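Local coordinates for predicted protein (Acinetobacter sp. RUH2624, PDB 4MEA) that hydrolyses epoxides as a Cif-type enzyme of the alpha/beta hydrolase superfamily, and is considered a secreted virulence factor, at residues L49-G54 against K86-D91; V62-F67 against I128-H133; N110-L115 against S140-A145; V155-P160 against H305-E310; M268-Q273 against E316-N321. All blocks are in the same frame, centred on the assembly; numbering follows the deposited sequence.

In the fold
From the N terminus, interaction 1 closes a loop of 31 residues by pairing strands 47-54 and 87-90 toward one edge of the mixed sheet. Interaction 2 opens inside that loop and ends beyond it, so the two cross; Ile88 and Ile90 bond to Phe63, making the sheet continuous between them. Interaction 3 in turn crosses interaction 2: helices 108-123 and 136-146 flank strand 128-133 in the chain and meet over its Tyr130. Interaction 4 spans the longest gap, 144 residues, bringing the loop after strand 151-157 to His305. Interaction 5 crosses it, with Asp158 bonded to Leu270 and Gly272, and joins strand 267-272 to helix 307-323. None nests inside another.

Interaction 1: residues L49-G54 against K86-D91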
# COMPACT_ATOMS: atom_id res chain seq x y z
N LEU A 49 -24.51 14.89 11.34
CA LEU A 49 -23.39 15.58 10.71
C LEU A 49 -23.02 16.85 11.47
O LEU A 49 -23.89 17.60 11.93
CB LEU A 49 -23.72 15.93 9.26
CG LEU A 49 -24.10 14.82 8.29
CD1 LEU A 49 -24.59 15.44 6.99
CD2 LEU A 49 -22.94 13.87 8.02
N HIS A 50 -21.72 17.08 11.61
CA HIS A 50 -21.23 18.36 12.12
C HIS A 50 -20.91 19.27 10.94
O HIS A 50 -20.39 18.82 9.91
CB HIS A 50 -19.99 18.16 12.99
CG HIS A 50 -19.30 19.43 13.37
ND1 HIS A 50 -18.04 19.76 12.91
CD2 HIS A 50 -19.68 20.46 14.17
CE1 HIS A 50 -17.68 20.93 13.41
NE2 HIS A 50 -18.66 21.38 14.17
N TYR A 51 -21.23 20.55 11.07
CA TYR A 51 -20.82 21.50 10.06
C TYR A 51 -20.54 22.85 10.70
O TYR A 51 -20.90 23.08 11.86
CB TYR A 51 -21.88 21.63 8.96
CG TYR A 51 -23.21 22.23 9.39
CD1 TYR A 51 -23.51 23.57 9.15
CD2 TYR A 51 -24.17 21.45 10.02
CE1 TYR A 51 -24.73 24.12 9.54
CE2 TYR A 51 -25.40 21.99 10.42
CZ TYR A 51 -25.67 23.33 10.16
OH TYR A 51 -26.87 23.88 10.54
N VAL A 52 -19.90 23.71 9.94
CA VAL A 52 -19.59 25.07 10.35
C VAL A 52 -20.07 25.98 9.24
O VAL A 52 -19.86 25.69 8.06
CB VAL A 52 -18.07 25.23 10.57
CG1 VAL A 52 -17.70 26.69 10.83
CG2 VAL A 52 -17.60 24.33 11.70
N GLU A 53 -20.73 27.07 9.60
CA GLU A 53 -21.23 28.00 8.59
C GLU A 53 -20.98 29.45 8.97
O GLU A 53 -20.75 29.77 10.14
CB GLU A 53 -22.73 27.77 8.35
CG GLU A 53 -23.60 28.21 9.50
CD GLU A 53 -25.08 27.89 9.29
OE1 GLU A 53 -25.83 27.93 10.28
OE2 GLU A 53 -25.48 27.61 8.14
N GLY A 54 -21.00 30.32 7.97
CA GLY A 54 -20.79 31.73 8.19
C GLY A 54 -21.48 32.48 7.08
O GLY A 54 -21.88 31.89 6.08
N LYS A 86 -22.96 32.96 1.84
CA LYS A 86 -23.17 31.93 2.84
C LYS A 86 -22.10 30.88 2.55
O LYS A 86 -21.90 30.51 1.39
CB LYS A 86 -24.56 31.32 2.69
CG LYS A 86 -24.88 30.23 3.68
CD LYS A 86 -25.16 30.82 5.05
CE LYS A 86 -25.78 29.80 5.98
NZ LYS A 86 -26.10 30.39 7.31
N VAL A 87 -21.39 30.44 3.58
CA VAL A 87 -20.35 29.43 3.41
C VAL A 87 -20.58 28.30 4.42
O VAL A 87 -20.81 28.55 5.60
CB VAL A 87 -18.91 30.02 3.54
CG1 VAL A 87 -18.60 30.95 2.38
CG2 VAL A 87 -18.73 30.76 4.88
N ILE A 88 -20.52 27.07 3.93
CA ILE A 88 -20.87 25.90 4.74
C ILE A 88 -19.83 24.82 4.53
O ILE A 88 -19.57 24.41 3.40
CB ILE A 88 -22.25 25.35 4.32
CG1 ILE A 88 -23.33 26.43 4.48
CG2 ILE A 88 -22.60 24.10 5.13
CD1 ILE A 88 -24.61 26.14 3.72
N ALA A 89 -19.21 24.36 5.62
CA ALA A 89 -18.24 23.27 5.53
C ALA A 89 -18.71 22.14 6.43
O ALA A 89 -18.89 22.31 7.64
CB ALA A 89 -16.84 23.74 5.93
N ILE A 90 -18.93 20.97 5.82
CA ILE A 90 -19.50 19.83 6.52
C ILE A 90 -18.44 18.75 6.74
O ILE A 90 -17.67 18.45 5.82
CB ILE A 90 -20.66 19.22 5.70
CG1 ILE A 90 -21.72 20.29 5.39
CG2 ILE A 90 -21.27 18.02 6.43
CD1 ILE A 90 -22.73 19.86 4.32
N ASP A 91 -18.42 18.17 7.94
CA ASP A 91 -17.60 17.00 8.22
C ASP A 91 -18.21 15.76 7.55
O ASP A 91 -19.38 15.44 7.78
CB ASP A 91 -17.51 16.75 9.73
CG ASP A 91 -16.57 17.70 10.42
OD1 ASP A 91 -15.77 18.37 9.72
OD2 ASP A 91 -16.60 17.77 11.68
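An antiparallel strand pair on one flank of the central alpha/beta hydrolase sheet sets Tyr51 across from Ile90 and Val52 across from Ala89. Val52 and Ala89 form a hydrogen-bonded pair, each N donating to the other's O at 2.9 Å, and Gly54 with Val87 repeats the pattern. On the face carrying Tyr51, Glu53, Ile88 and Ile90, Tyr51 CB packs on Ile90 CG1 at 3.8 Å. The Tyr51 side chain lies beside that of Ile88, pointing the same way, and Ile122 of helix 108-123 closes over this face. Met78 of helix 75-81 lies against Val52, Val87 and Ala89 on the other. Just before strand 87-90, Lys86, bent at chi2 (75°), brings NZ to Glu53 OE2 in a salt bridge whose hydrogen bond is weak; Glu53 OE1 is paired with Lys40. At the opposite end, the His50 ring presents its edge to Asp91, also bound by Gln97 and Trp71: ND1 donates to OD2 at 2.7 Å, meeting this oxygen from above the carboxylate plane.

Interaction 2: residues V62-F67 against I128-H133; sequences VFIHGF and IYYVSH
Val62-Ile64 and Ile128-His133 run parallel, axes 4.7 Å apart, with Val62 beside Tyr130, Phe63 beside Val131 and Ile64 beside Ser132. Four backbone bonds join them: Val62 N to Tyr129 O, Val131 N to Val62 O, Ile64 N to Val131 O and His133 N to Ile64 O. On one face, the phenol of Tyr130 reaches along the sheet because its CG lies opposite the backbone N (chi1 -165°), and CZ meets Ile64 CG1 at 3.6 Å; its hydroxyl is held by Ser140 OG. Val62 CG2 packs on Ile128 CD1 at 3.7 Å. On the other, Phe63 and Val131 lie side by side, Phe63 CD1 touching Val131 CB at 3.7 Å. Beyond strand 61-64, a water joins Gly66 N to His133 ND1, 2.8 Å from each, and His133 NE2 bonds His305 O. His65 ND1 donates to Gly66 O and its NE2 is bonded to Leu92 N, which together hold the imidazole. Phe67 N bonds Asp134 OD2, consistent with this His-Gly loop lining the oxyanion hole, as in related epoxide hydrolases. Helices 108-123 and 136-146 enclose the Tyr130 face, Trp74 and Leu319 lie against the Phe63-Val131 face, and strands 87-90 and 151-157 continue the sheet.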
# COMPACT_ATOMS: atom_id res chain seq x y z
N VAL A 62 -20.79 25.33 -0.56
CA VAL A 62 -20.63 24.19 0.33
C VAL A 62 -19.26 23.55 0.09
O VAL A 62 -18.89 23.28 -1.05
CB VAL A 62 -21.78 23.18 0.12
CG1 VAL A 62 -21.56 21.90 0.94
CG2 VAL A 62 -23.13 23.83 0.45
N PHE A 63 -18.49 23.35 1.16
CA PHE A 63 -17.13 22.81 1.08
C PHE A 63 -17.06 21.45 1.76
O PHE A 63 -17.45 21.32 2.92
CB PHE A 63 -16.12 23.72 1.79
CG PHE A 63 -16.03 25.12 1.24
CD1 PHE A 63 -15.14 25.43 0.23
CD2 PHE A 63 -16.81 26.13 1.79
CE1 PHE A 63 -15.05 26.74 -0.26
CE2 PHE A 63 -16.72 27.44 1.30
CZ PHE A 63 -15.84 27.74 0.28
N ILE A 64 -16.51 20.47 1.05
CA ILE A 64 -16.42 19.10 1.56
C ILE A 64 -14.97 18.60 1.59
O ILE A 64 -14.34 18.40 0.54
CB ILE A 64 -17.26 18.14 0.70
CG1 ILE A 64 -18.71 18.65 0.57
CG2 ILE A 64 -17.21 16.73 1.28
CD1 ILE A 64 -19.50 18.61 1.91
N HIS A 65 -14.45 18.37 2.79
CA HIS A 65 -13.07 17.92 3.00
C HIS A 65 -12.89 16.44 2.65
O HIS A 65 -13.84 15.75 2.28
CB HIS A 65 -12.70 18.12 4.47
CG HIS A 65 -13.33 17.11 5.39
ND1 HIS A 65 -12.75 15.90 5.68
CD2 HIS A 65 -14.52 17.13 6.05
CE1 HIS A 65 -13.54 15.22 6.49
NE2 HIS A 65 -14.62 15.94 6.73
N GLY A 66 -11.66 15.96 2.80
CA GLY A 66 -11.35 14.55 2.63
C GLY A 66 -10.47 13.99 3.73
O GLY A 66 -10.45 14.51 4.85
N PHE A 67 -9.72 12.93 3.40
CA PHE A 67 -8.91 12.20 4.37
C PHE A 67 -7.75 13.04 4.90
O PHE A 67 -7.07 13.72 4.13
CB PHE A 67 -8.36 10.93 3.72
CG PHE A 67 -7.53 10.08 4.64
CD1 PHE A 67 -8.13 9.29 5.60
CD2 PHE A 67 -6.15 10.03 4.50
CE1 PHE A 67 -7.38 8.48 6.44
CE2 PHE A 67 -5.38 9.22 5.33
CZ PHE A 67 -6.00 8.44 6.30
N ILE A 128 -26.43 26.70 -5.48
CA ILE A 128 -25.24 26.85 -4.65
C ILE A 128 -24.03 26.47 -5.47
O ILE A 128 -24.16 25.92 -6.56
CB ILE A 128 -25.27 25.91 -3.42
CG1 ILE A 128 -25.13 24.45 -3.87
CG2 ILE A 128 -26.54 26.14 -2.60
CD1 ILE A 128 -25.03 23.44 -2.74
N TYR A 129 -22.85 26.78 -4.94
CA TYR A 129 -21.60 26.30 -5.52
C TYR A 129 -21.08 25.19 -4.61
O TYR A 129 -21.30 25.24 -3.39
CB TYR A 129 -20.58 27.43 -5.62
CG TYR A 129 -21.02 28.58 -6.50
CD1 TYR A 129 -21.53 28.36 -7.77
CD2 TYR A 129 -20.91 29.89 -6.06
CE1 TYR A 129 -21.92 29.41 -8.58
CE2 TYR A 129 -21.30 30.95 -6.86
CZ TYR A 129 -21.80 30.71 -8.12
OH TYR A 129 -22.19 31.76 -8.92
N TYR A 130 -20.41 24.20 -5.19
CA TYR A 130 -19.97 23.01 -4.47
C TYR A 130 -18.47 22.79 -4.69
O TYR A 130 -17.99 22.74 -5.82
CB TYR A 130 -20.76 21.79 -4.97
CG TYR A 130 -20.70 20.56 -4.09
CD1 TYR A 130 -21.67 20.33 -3.12
CD2 TYR A 130 -19.70 19.60 -4.26
CE1 TYR A 130 -21.64 19.19 -2.33
CE2 TYR A 130 -19.66 18.45 -3.46
CZ TYR A 130 -20.64 18.25 -2.50
OH TYR A 130 -20.63 17.12 -1.69
N VAL A 131 -17.73 22.69 -3.59
CA VAL A 131 -16.28 22.63 -3.63
C VAL A 131 -15.84 21.42 -2.80
O VAL A 131 -16.21 21.30 -1.62
CB VAL A 131 -15.63 23.94 -3.08
CG1 VAL A 131 -14.11 23.84 -3.06
CG2 VAL A 131 -16.07 25.14 -3.92
N SER A 132 -15.08 20.52 -3.41
CA SER A 132 -14.75 19.24 -2.78
C SER A 132 -13.24 18.96 -2.86
O SER A 132 -12.58 19.39 -3.80
CB SER A 132 -15.54 18.13 -3.47
OG SER A 132 -15.12 16.85 -3.07
N HIS A 133 -12.70 18.23 -1.87
CA HIS A 133 -11.28 17.89 -1.84
C HIS A 133 -11.05 16.45 -1.35
O HIS A 133 -11.74 16.00 -0.44
CB HIS A 133 -10.51 18.87 -0.93
CG HIS A 133 -9.03 18.60 -0.86
ND1 HIS A 133 -8.41 18.16 0.29
CD2 HIS A 133 -8.05 18.76 -1.78
CE1 HIS A 133 -7.11 18.04 0.07
NE2 HIS A 133 -6.86 18.40 -1.18
O HOH W 1 -8.92 16.64 2.57

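Interaction 3: residues N110-L115 against S140-A145; sequences NTSKIL and SYPLVA
Ser112 and Leu143 carry the polar contact between helices 108-123 and 136-146, whose short segments are inclined at 57° with axes 7.4 Å apart. Leu143 N donates to Ser112 OG at 2.9 Å, a somewhat bent bond (139° at the hydrogen), and OG is also bonded to Ala139 O. Helix 136-146 is kinked here: the nitrogens of Pro142 and Leu143 have no bond to the turn before. Ser112 therefore stands between an amide and a carbonyl that a regular helix would join directly; its hydroxyl bridges the two, and Thr111 OG1 also bonds Ala139 O. With OG opposite the carbonyl carbon (chi1 -81°), the hydroxyl comes beside Leu143 N. The remaining contacts are van der Waals. Pro142 CD lies 3.5 Å from Ser112 OG, and Leu143 CB is 3.3 Å from the same atom. Leu143 extends across the interface, its CD1 reaching Leu115 CB at 3.7 Å and Ser112 O at 3.6 Å. Underneath, Tyr130 of strand 128-133 touches Leu115, Leu143 and Val144. Two helices joined through a strand and packed on one face of the sheet belong to the alpha/beta hydrolase fold, in which the second follows the turn that usually bears the nucleophile.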
# COMPACT_ATOMS: atom_id res chain seq x y z
N ASN A 110 -24.38 6.47 -1.28
CA ASN A 110 -24.86 6.62 0.09
C ASN A 110 -24.44 7.93 0.76
O ASN A 110 -25.26 8.62 1.35
CB ASN A 110 -24.46 5.42 0.96
CG ASN A 110 -25.38 5.25 2.16
OD1 ASN A 110 -26.58 5.52 2.06
ND2 ASN A 110 -24.84 4.81 3.29
N THR A 111 -23.15 8.27 0.69
CA THR A 111 -22.67 9.51 1.28
C THR A 111 -23.29 10.72 0.56
O THR A 111 -23.58 11.74 1.18
CB THR A 111 -21.12 9.60 1.22
OG1 THR A 111 -20.69 9.48 -0.14
CG2 THR A 111 -20.49 8.48 2.04
N SER A 112 -23.49 10.60 -0.74
CA SER A 112 -24.16 11.67 -1.49
C SER A 112 -25.60 11.87 -1.01
O SER A 112 -26.09 13.00 -0.91
CB SER A 112 -24.14 11.37 -2.99
OG SER A 112 -22.90 11.71 -3.58
N LYS A 113 -26.28 10.76 -0.72
CA LYS A 113 -27.65 10.84 -0.23
C LYS A 113 -27.71 11.51 1.15
O LYS A 113 -28.56 12.35 1.41
CB LYS A 113 -28.30 9.45 -0.15
CG LYS A 113 -29.81 9.52 0.10
CD LYS A 113 -30.44 8.15 0.33
CE LYS A 113 -30.61 7.85 1.82
NZ LYS A 113 -31.37 6.59 2.09
N ILE A 114 -26.79 11.13 2.03
CA ILE A 114 -26.73 11.71 3.36
C ILE A 114 -26.40 13.20 3.29
O ILE A 114 -27.04 14.03 3.95
CB ILE A 114 -25.71 10.98 4.26
CG1 ILE A 114 -26.21 9.56 4.58
CG2 ILE A 114 -25.42 11.79 5.53
CD1 ILE A 114 -25.10 8.58 4.93
N LEU A 115 -25.43 13.56 2.46
CA LEU A 115 -25.01 14.95 2.32
C LEU A 115 -26.08 15.86 1.70
O LEU A 115 -26.32 16.94 2.21
CB LEU A 115 -23.71 15.03 1.51
CG LEU A 115 -22.45 14.67 2.29
CD1 LEU A 115 -21.26 14.46 1.35
CD2 LEU A 115 -22.15 15.74 3.34
N SER A 140 -18.95 12.56 -3.30
CA SER A 140 -19.81 13.61 -3.85
C SER A 140 -20.25 13.49 -5.30
O SER A 140 -21.13 14.23 -5.72
CB SER A 140 -19.14 14.98 -3.68
OG SER A 140 -18.84 15.25 -2.32
N TYR A 141 -19.66 12.60 -6.10
CA TYR A 141 -20.00 12.69 -7.52
C TYR A 141 -21.50 12.49 -7.84
O TYR A 141 -22.06 13.27 -8.62
CB TYR A 141 -19.11 11.86 -8.46
CG TYR A 141 -19.45 12.23 -9.89
CD1 TYR A 141 -19.04 13.44 -10.43
CD2 TYR A 141 -20.25 11.40 -10.68
CE1 TYR A 141 -19.38 13.81 -11.74
CE2 TYR A 141 -20.60 11.75 -11.98
CZ TYR A 141 -20.17 12.95 -12.50
OH TYR A 141 -20.54 13.30 -13.79
N PRO A 142 -22.14 11.45 -7.26
CA PRO A 142 -23.57 11.29 -7.51
C PRO A 142 -24.38 12.49 -7.02
O PRO A 142 -25.34 12.86 -7.68
CB PRO A 142 -23.93 10.03 -6.70
CG PRO A 142 -22.63 9.25 -6.69
CD PRO A 142 -21.57 10.30 -6.54
N LEU A 143 -23.98 13.09 -5.90
CA LEU A 143 -24.65 14.30 -5.42
C LEU A 143 -24.63 15.39 -6.50
O LEU A 143 -25.67 15.96 -6.85
CB LEU A 143 -23.99 14.82 -4.13
CG LEU A 143 -24.62 16.04 -3.45
CD1 LEU A 143 -24.36 16.03 -1.95
CD2 LEU A 143 -24.13 17.35 -4.06
N VAL A 144 -23.44 15.67 -7.03
CA VAL A 144 -23.29 16.70 -8.05
C VAL A 144 -23.99 16.35 -9.37
O VAL A 144 -24.73 17.17 -9.92
CB VAL A 144 -21.80 17.01 -8.31
CG1 VAL A 144 -21.65 17.95 -9.51
CG2 VAL A 144 -21.17 17.62 -7.05
N ALA A 145 -23.74 15.14 -9.86
CA ALA A 145 -24.32 14.69 -11.13
C ALA A 145 -25.86 14.64 -11.09
O ALA A 145 -26.51 14.97 -12.08
CB ALA A 145 -23.76 13.34 -11.52

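Interaction 4: residues V155-P160 against H305-E310; sequences VFMDSP and HWMVEE
The imidazole of His305 meets its partners edge-on. Asp158 OD2 and Ser159 OG both lie near its plane, and Trp306 CZ2 is at the rim as well; in return, His305 CD2 sits 3.5 Å above one face of the indole, offset toward its edge. His305 ND1 donates to Asp158 OD2 at 2.6 Å in a nearly straight bond (169° at the hydrogen), using the anti lone pair of that oxygen, with the carboxylate turned 45° from the ring plane. Ser159 OG comes to 3.2 Å from His305 CE1. The carboxylate is held by further backbone donors: OD2 also takes Val276 N, and OD1 takes Gly272 N, which should fix its rotation. On the other side of the ring, His305 NE2 is bonded to Asp134 OD1. This Asp134-His305-Asp158 array, with an acid on the loop after strand 151-157 and an aspartate in the turn after strand 128-133, is consistent with the nucleophile-histidine-acid triad of alpha/beta hydrolase epoxide hydrolases. The His305 carbonyl is tied to His133 NE2, holding the histidine loop to the sheet. Beside the polar pair two methionines touch: Met157 CE meets Met307 SD at 3.9 Å, and that sulfur lies 4.0 Å from Asp158 CB. Both methionine chains curl at their last torsion (chi3 64° each), and Val315 of helix 307-323 borders both.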
# COMPACT_ATOMS: atom_id res chain seq x y z
N VAL A 155 -16.44 22.26 -8.11
CA VAL A 155 -14.98 22.17 -8.13
C VAL A 155 -14.57 20.90 -7.39
O VAL A 155 -15.02 20.67 -6.27
CB VAL A 155 -14.33 23.37 -7.41
CG1 VAL A 155 -12.81 23.28 -7.50
CG2 VAL A 155 -14.85 24.68 -7.99
N PHE A 156 -13.72 20.09 -8.02
CA PHE A 156 -13.10 18.94 -7.37
C PHE A 156 -11.60 19.21 -7.24
O PHE A 156 -10.98 19.75 -8.17
CB PHE A 156 -13.34 17.66 -8.19
CG PHE A 156 -14.80 17.31 -8.35
CD1 PHE A 156 -15.44 16.49 -7.43
CD2 PHE A 156 -15.54 17.81 -9.41
CE1 PHE A 156 -16.78 16.16 -7.57
CE2 PHE A 156 -16.88 17.50 -9.56
CZ PHE A 156 -17.50 16.67 -8.63
N MET A 157 -11.03 18.87 -6.09
CA MET A 157 -9.65 19.29 -5.80
C MET A 157 -8.67 18.13 -5.59
O MET A 157 -8.88 17.25 -4.76
CB MET A 157 -9.61 20.28 -4.64
CG MET A 157 -10.28 21.62 -4.96
SD MET A 157 -10.43 22.78 -3.59
CE MET A 157 -8.71 23.11 -3.20
N ASP A 158 -7.60 18.16 -6.39
CA ASP A 158 -6.46 17.23 -6.34
C ASP A 158 -6.76 15.74 -6.57
O ASP A 158 -6.27 15.17 -7.53
CB ASP A 158 -5.58 17.43 -5.09
CG ASP A 158 -4.10 17.15 -5.37
OD1 ASP A 158 -3.61 17.58 -6.44
OD2 ASP A 158 -3.43 16.47 -4.56
N SER A 159 -7.55 15.12 -5.69
CA SER A 159 -7.77 13.67 -5.75
C SER A 159 -8.65 13.23 -6.92
O SER A 159 -9.52 13.98 -7.37
CB SER A 159 -8.37 13.14 -4.45
OG SER A 159 -7.49 13.32 -3.36
N PRO A 160 -8.43 12.01 -7.41
CA PRO A 160 -9.28 11.50 -8.48
C PRO A 160 -10.70 11.26 -7.95
O PRO A 160 -10.88 10.98 -6.77
CB PRO A 160 -8.63 10.17 -8.85
CG PRO A 160 -7.87 9.76 -7.63
CD PRO A 160 -7.37 11.04 -7.03
N HIS A 305 -0.64 18.35 -1.85
CA HIS A 305 -2.02 17.89 -1.70
C HIS A 305 -2.89 18.76 -0.77
O HIS A 305 -4.09 18.92 -1.01
CB HIS A 305 -2.00 16.45 -1.20
CG HIS A 305 -3.35 15.81 -1.12
ND1 HIS A 305 -4.13 15.58 -2.23
CD2 HIS A 305 -4.05 15.35 -0.06
CE1 HIS A 305 -5.26 15.01 -1.86
NE2 HIS A 305 -5.24 14.85 -0.55
N TRP A 306 -2.29 19.29 0.28
CA TRP A 306 -3.05 20.03 1.29
C TRP A 306 -3.15 21.49 0.85
O TRP A 306 -2.49 22.37 1.40
CB TRP A 306 -2.38 19.88 2.66
CG TRP A 306 -1.93 18.46 2.89
CD1 TRP A 306 -0.65 18.00 2.89
CD2 TRP A 306 -2.77 17.32 3.12
NE1 TRP A 306 -0.64 16.64 3.12
CE2 TRP A 306 -1.93 16.20 3.26
CE3 TRP A 306 -4.16 17.14 3.21
CZ2 TRP A 306 -2.42 14.91 3.49
CZ3 TRP A 306 -4.65 15.85 3.45
CH2 TRP A 306 -3.78 14.76 3.58
N MET A 307 -4.00 21.72 -0.15
CA MET A 307 -3.88 22.90 -1.00
C MET A 307 -4.17 24.22 -0.31
O MET A 307 -3.54 25.23 -0.61
CB MET A 307 -4.75 22.75 -2.24
CG MET A 307 -4.38 21.54 -3.11
SD MET A 307 -5.48 21.37 -4.52
CE MET A 307 -5.12 22.87 -5.43
N VAL A 308 -5.13 24.23 0.62
CA VAL A 308 -5.44 25.44 1.38
C VAL A 308 -4.37 25.74 2.45
O VAL A 308 -3.99 26.91 2.64
CB VAL A 308 -6.86 25.37 1.99
CG1 VAL A 308 -7.14 26.62 2.82
CG2 VAL A 308 -7.89 25.22 0.87
N GLU A 309 -3.87 24.72 3.14
CA GLU A 309 -2.75 24.92 4.06
C GLU A 309 -1.54 25.53 3.33
O GLU A 309 -0.93 26.48 3.82
CB GLU A 309 -2.32 23.60 4.74
CG GLU A 309 -3.33 22.99 5.72
CD GLU A 309 -3.30 23.65 7.09
OE1 GLU A 309 -3.92 23.09 8.03
OE2 GLU A 309 -2.68 24.73 7.24
N GLU A 310 -1.20 24.99 2.17
CA GLU A 310 0.03 25.36 1.47
C GLU A 310 -0.08 26.57 0.53
O GLU A 310 0.92 27.20 0.19
CB GLU A 310 0.55 24.16 0.67
CG GLU A 310 0.63 22.86 1.45
CD GLU A 310 1.14 21.73 0.59
OE1 GLU A 310 2.17 21.94 -0.08
OE2 GLU A 310 0.51 20.65 0.57

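Interaction 5: residues M268-Q273 against E316-N321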
# COMPACT_ATOMS: atom_id res chain seq x y z
N MET A 268 -14.58 22.54 -12.46
CA MET A 268 -13.15 22.78 -12.40
C MET A 268 -12.43 21.63 -11.72
O MET A 268 -12.92 21.09 -10.71
CB MET A 268 -12.84 24.09 -11.64
CG MET A 268 -11.34 24.35 -11.45
SD MET A 268 -10.94 26.05 -11.03
CE MET A 268 -11.70 26.22 -9.41
N ALA A 269 -11.29 21.24 -12.29
CA ALA A 269 -10.30 20.43 -11.59
C ALA A 269 -9.22 21.37 -11.10
O ALA A 269 -8.60 22.09 -11.89
CB ALA A 269 -9.70 19.37 -12.51
N LEU A 270 -9.02 21.40 -9.79
CA LEU A 270 -8.04 22.29 -9.18
C LEU A 270 -7.10 21.43 -8.35
O LEU A 270 -7.51 20.79 -7.39
CB LEU A 270 -8.75 23.35 -8.32
CG LEU A 270 -7.95 24.25 -7.39
CD1 LEU A 270 -6.94 25.11 -8.15
CD2 LEU A 270 -8.92 25.15 -6.59
N THR A 271 -5.83 21.39 -8.74
CA THR A 271 -4.91 20.43 -8.16
C THR A 271 -3.58 21.08 -7.81
O THR A 271 -3.32 22.23 -8.16
CB THR A 271 -4.62 19.29 -9.14
OG1 THR A 271 -3.73 19.75 -10.16
CG2 THR A 271 -5.91 18.78 -9.78
N GLY A 272 -2.74 20.32 -7.11
CA GLY A 272 -1.41 20.80 -6.76
C GLY A 272 -0.35 20.04 -7.53
O GLY A 272 -0.35 18.81 -7.56
N GLN A 273 0.55 20.77 -8.17
CA GLN A 273 1.65 20.18 -8.92
C GLN A 273 2.43 19.14 -8.11
O GLN A 273 2.88 18.13 -8.67
CB GLN A 273 2.61 21.28 -9.38
CG GLN A 273 3.85 20.79 -10.11
CD GLN A 273 4.88 21.90 -10.29
OE1 GLN A 273 5.19 22.64 -9.35
NE2 GLN A 273 5.39 22.03 -11.51
N GLU A 316 -7.95 30.39 -3.40
CA GLU A 316 -8.95 31.46 -3.39
C GLU A 316 -9.05 32.16 -4.74
O GLU A 316 -10.15 32.36 -5.27
CB GLU A 316 -8.66 32.46 -2.25
CG GLU A 316 -8.98 31.90 -0.87
CD GLU A 316 -8.23 32.57 0.27
OE1 GLU A 316 -8.31 32.06 1.41
OE2 GLU A 316 -7.54 33.59 0.04
N LYS A 317 -7.89 32.50 -5.31
CA LYS A 317 -7.87 33.13 -6.62
C LYS A 317 -8.51 32.23 -7.67
O LYS A 317 -9.31 32.68 -8.48
CB LYS A 317 -6.45 33.53 -7.03
CG LYS A 317 -6.40 34.22 -8.38
CD LYS A 317 -5.08 34.93 -8.63
CE LYS A 317 -5.09 35.66 -9.97
NZ LYS A 317 -3.91 36.55 -10.15
N SER A 318 -8.15 30.94 -7.65
CA SER A 318 -8.71 29.98 -8.61
C SER A 318 -10.22 29.80 -8.44
O SER A 318 -10.97 29.77 -9.42
CB SER A 318 -8.01 28.62 -8.50
OG SER A 318 -6.61 28.73 -8.69
N LEU A 319 -10.68 29.67 -7.20
CA LEU A 319 -12.11 29.52 -6.96
C LEU A 319 -12.87 30.81 -7.31
O LEU A 319 -13.94 30.77 -7.92
CB LEU A 319 -12.39 29.13 -5.51
CG LEU A 319 -11.93 27.77 -4.98
CD1 LEU A 319 -12.14 27.73 -3.47
CD2 LEU A 319 -12.65 26.60 -5.66
N SER A 320 -12.32 31.96 -6.92
CA SER A 320 -12.99 33.24 -7.18
C SER A 320 -13.18 33.49 -8.67
O SER A 320 -14.26 33.91 -9.11
CB SER A 320 -12.22 34.39 -6.54
OG SER A 320 -12.35 34.32 -5.13
N ASN A 321 -12.13 33.23 -9.45
CA ASN A 321 -12.17 33.43 -10.89
C ASN A 321 -13.12 32.47 -11.59
O ASN A 321 -13.77 32.83 -12.57
CB ASN A 321 -10.77 33.30 -11.49
CG ASN A 321 -9.87 34.47 -11.15
OD1 ASN A 321 -10.35 35.53 -10.74
ND2 ASN A 321 -8.56 34.28 -11.32
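Met268 and Leu270, on alternate positions of strand 267-272, pack against Ser318 and Leu319 of helix 307-323. No hydrogen bond crosses the contact, which is van der Waals and largely apolar. Met268 touches the helix with its methyl: CE lies 3.9 Å from Leu319 CD2 and 3.6 Å from the backbone Ser318 O, the chain running out opposite the backbone N (chi1 176°) before bending at chi3 (66°) to lay the methyl on the helix. Leu270 straddles Ser318 with both branches, CD1 to Ser318 CB at 3.7 Å and CD2 to the same carbon at 4.1 Å. Leu319 CD2 touches both Met268 CE and, at 4.1 Å, Leu270 CD2, and the Leu319 side chain crosses each of these side chains at about a right angle. In the next shell, Ser318 OG bonds back to Gly314 O, one turn earlier in the helix, which satisfies the hydroxyl while Leu270 CD1 packs beside it. The axes of 268-272 and 316-321 run nearly antiparallel (174°), 10.3 Å apart at closest approach. The C-terminal helix 307-323 thus packs on the face of the alpha/beta hydrolase sheet opposite helices 108-123 and 136-146. Val155 of strand 151-157 touches Met268, Leu270 and Leu319, Ile298 and Leu300 of strand 295-300 touch Ser318, and Tyr81 of helix 75-81 lies against Leu319.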